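PDB 4TXG: chitinase from Chromobacterium violaceum, which probably hydrolyses the glycosidic bonds of chitin as a family 18 glycoside hydrolase, with a carbohydrate-binding module thought to hold the polysaccharide. Local coordinates for residues L235-Q238 with Y239-Y243. Numbering follows the deposited sequence.
Sequences LLTQ and YKRKY. With CS (cesium ion), chain E.
The carbonyl oxygen of Leu-235 is met from two directions: Tyr-239 N donates a hydrogen bond to it at 2.9 Å, and the same oxygen lies in the plane of the Tyr-239 ring, at its edge, 3.2 Å from CD1. With CG of Tyr-239 anti to its own carbonyl carbon (chi1 -84°), the ring lies back along the preceding turn, where CE1 also approaches Leu-235 CD2. The next i to i+4 bond, Lys-240 N to Leu-236 O, is 3.1 Å long. One residue on, the bond is i to i+3: Arg-241 N reaches Gln-238 O at 3.2 Å, with the donor above the carbonyl plane. Arg-241, extended from CG to NE, runs back along the helix, and Gln-238 CA lies over one face of its guanidinium, while NH2 lies 4.1 Å from Thr-237 CG2; the guanidinium also makes a salt bridge with Asp-224. The Gln-238 amide, turned 51° from the guanidinium plane, splits its duties: OE1 binds a cesium ion at 3.0 Å, and NE2 donates to Glu-222 O. Both segments lie on helix 231-242, apart from Tyr-243, which follows it, on the outside of the TIM barrel and leading into strand 247-253; Tyr-239 stacks on Trp-180, whereas Lys-240 pairs with Asp-307, just before strand 308-312.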
ATOM      1  N   LEU A 235      18.027 -15.188 -12.205  1.00 10.09           N
ATOM      2  CA  LEU A 235      18.820 -13.980 -11.996  1.00  8.90           C
ATOM      3  C   LEU A 235      18.614 -13.401 -10.588  1.00  8.91           C
ATOM      4  O   LEU A 235      19.576 -12.973  -9.955  1.00 10.47           O
ATOM      5  CB  LEU A 235      18.490 -12.933 -13.071  1.00 11.68           C
ATOM      6  CG  LEU A 235      18.987 -13.318 -14.475  1.00 12.51           C
ATOM      7  CD1 LEU A 235      18.641 -12.267 -15.525  1.00 14.18           C
ATOM      8  CD2 LEU A 235      20.498 -13.552 -14.443  1.00 14.50           C
ATOM      9  N   LEU A 236      17.381 -13.403 -10.083  1.00  8.33           N
ATOM     10  CA  LEU A 236      17.148 -12.904  -8.721  1.00  8.19           C
ATOM     11  C   LEU A 236      17.981 -13.689  -7.709  1.00  9.61           C
ATOM     12  O   LEU A 236      18.638 -13.110  -6.839  1.00  9.55           O
ATOM     13  CB  LEU A 236      15.659 -12.977  -8.348  1.00  9.29           C
ATOM     14  CG  LEU A 236      14.720 -12.019  -9.086  1.00  9.27           C
ATOM     15  CD1 LEU A 236      13.281 -12.292  -8.643  1.00 11.61           C
ATOM     16  CD2 LEU A 236      15.089 -10.573  -8.825  1.00  8.35           C
ATOM     17  N   THR A 237      17.984 -15.010  -7.847  1.00  8.17           N
ATOM     18  CA  THR A 237      18.738 -15.856  -6.922  1.00  9.04           C
ATOM     19  C   THR A 237      20.227 -15.551  -6.990  1.00  9.51           C
ATOM     20  O   THR A 237      20.911 -15.452  -5.961  1.00  8.99           O
ATOM     21  CB  THR A 237      18.488 -17.341  -7.221  1.00  8.31           C
ATOM     22  OG1 THR A 237      17.094 -17.621  -7.030  1.00  8.39           O
ATOM     23  CG2 THR A 237      19.307 -18.231  -6.281  1.00  9.49           C
ATOM     24  N   GLN A 238      20.727 -15.385  -8.208  1.00  8.89           N
ATOM     25  CA  GLN A 238      22.144 -15.066  -8.403  1.00 10.08           C
ATOM     26  C   GLN A 238      22.570 -13.733  -7.792  1.00 10.27           C
ATOM     27  O   GLN A 238      23.604 -13.638  -7.131  1.00 10.37           O
ATOM     28  CB  GLN A 238      22.466 -15.043  -9.885  1.00  9.89           C
ATOM     29  CG  GLN A 238      22.582 -16.399 -10.518  1.00 12.28           C
ATOM     30  CD  GLN A 238      23.104 -16.274 -11.920  1.00 13.09           C
ATOM     31  OE1 GLN A 238      24.309 -16.170 -12.126  1.00 17.49           O
ATOM     32  NE2 GLN A 238      22.199 -16.237 -12.895  1.00  9.71           N
ATOM     33  N   TYR A 239      21.791 -12.689  -8.047  1.00 10.98           N
ATOM     34  CA  TYR A 239      22.186 -11.362  -7.587  1.00  9.88           C
ATOM     35  C   TYR A 239      22.069 -11.243  -6.075  1.00 11.06           C
ATOM     36  O   TYR A 239      22.834 -10.510  -5.455  1.00 12.92           O
ATOM     37  CB  TYR A 239      21.371 -10.274  -8.291  1.00 11.09           C
ATOM     38  CG  TYR A 239      21.961  -9.919  -9.632  1.00 13.69           C
ATOM     39  CD1 TYR A 239      21.649 -10.652 -10.763  1.00 16.04           C
ATOM     40  CD2 TYR A 239      22.868  -8.873  -9.758  1.00 18.27           C
ATOM     41  CE1 TYR A 239      22.216 -10.346 -11.993  1.00 19.33           C
ATOM     42  CE2 TYR A 239      23.438  -8.559 -10.981  1.00 22.05           C
ATOM     43  CZ  TYR A 239      23.109  -9.299 -12.094  1.00 21.14           C
ATOM     44  OH  TYR A 239      23.680  -8.990 -13.314  1.00 20.57           O
ATOM     45  N   LYS A 240      21.138 -11.977  -5.475  1.00 10.63           N
ATOM     46  CA  LYS A 240      21.024 -11.954  -4.021  1.00 12.50           C
ATOM     47  C   LYS A 240      22.289 -12.468  -3.343  1.00 14.99           C
ATOM     48  O   LYS A 240      22.584 -12.080  -2.217  1.00 14.31           O
ATOM     49  CB  LYS A 240      19.808 -12.759  -3.552  1.00 11.40           C
ATOM     50  CG  LYS A 240      18.504 -12.037  -3.806  1.00 12.27           C
ATOM     51  CD  LYS A 240      17.494 -12.287  -2.705  1.00 24.45           C
ATOM     52  CE  LYS A 240      17.006 -13.701  -2.701  1.00 22.97           C
ATOM     53  NZ  LYS A 240      15.978 -13.898  -1.630  1.00 19.02           N
ATOM     54  N   ARG A 241      23.048 -13.326  -4.028  1.00 12.88           N
ATOM     55  CA  ARG A 241      24.307 -13.805  -3.462  1.00 11.80           C
ATOM     56  C   ARG A 241      25.329 -12.680  -3.343  1.00 15.11           C
ATOM     57  O   ARG A 241      26.137 -12.649  -2.407  1.00 15.83           O
ATOM     58  CB  ARG A 241      24.890 -14.937  -4.311  1.00 11.62           C
ATOM     59  CG  ARG A 241      23.962 -16.120  -4.465  1.00 10.12           C
ATOM     60  CD  ARG A 241      24.630 -17.164  -5.330  1.00 12.11           C
ATOM     61  NE  ARG A 241      23.766 -18.301  -5.605  1.00 14.73           N
ATOM     62  CZ  ARG A 241      23.765 -18.943  -6.767  1.00 14.99           C
ATOM     63  NH1 ARG A 241      24.569 -18.534  -7.740  1.00 13.72           N
ATOM     64  NH2 ARG A 241      22.961 -19.976  -6.955  1.00 11.86           N
ATOM     65  N   LYS A 242      25.283 -11.753  -4.293  1.00 13.78           N
ATOM     66  CA  LYS A 242      26.190 -10.614  -4.289  1.00 18.52           C
ATOM     67  C   LYS A 242      25.699  -9.532  -3.326  1.00 19.40           C
ATOM     68  O   LYS A 242      26.492  -8.767  -2.776  1.00 20.75           O
ATOM     69  CB  LYS A 242      26.341 -10.063  -5.712  1.00 25.30           C
ATOM     70  CG  LYS A 242      27.200  -8.813  -5.837  1.00 35.19           C
ATOM     71  CD  LYS A 242      28.631  -9.044  -5.391  1.00 48.03           C
ATOM     72  CE  LYS A 242      29.472  -7.802  -5.648  1.00 53.99           C
ATOM     73  NZ  LYS A 242      29.282  -7.308  -7.044  1.00 54.04           N
ATOM     74  N   TYR A 243      24.387  -9.492  -3.111  1.00 12.40           N
ATOM     75  CA  TYR A 243      23.773  -8.515  -2.211  1.00 13.23           C
ATOM     76  C   TYR A 243      22.891  -9.205  -1.167  1.00 14.19           C
ATOM     77  O   TYR A 243      21.673  -9.147  -1.256  1.00 14.74           O
ATOM     78  CB  TYR A 243      22.944  -7.512  -3.022  1.00 14.04           C
ATOM     79  CG  TYR A 243      23.754  -6.790  -4.064  1.00 14.14           C
ATOM     80  CD1 TYR A 243      24.414  -5.605  -3.751  1.00 18.18           C
ATOM     81  CD2 TYR A 243      23.868  -7.288  -5.356  1.00 15.78           C
ATOM     82  CE1 TYR A 243      25.164  -4.942  -4.697  1.00 20.56           C
ATOM     83  CE2 TYR A 243      24.616  -6.629  -6.312  1.00 22.48           C
ATOM     84  CZ  TYR A 243      25.262  -5.456  -5.974  1.00 20.70           C
ATOM     85  OH  TYR A 243      26.009  -4.797  -6.917  1.00 25.34           O
TER
HETATM   86 CS    CS E 804      26.206 -17.278 -14.102  1.00 94.38          CS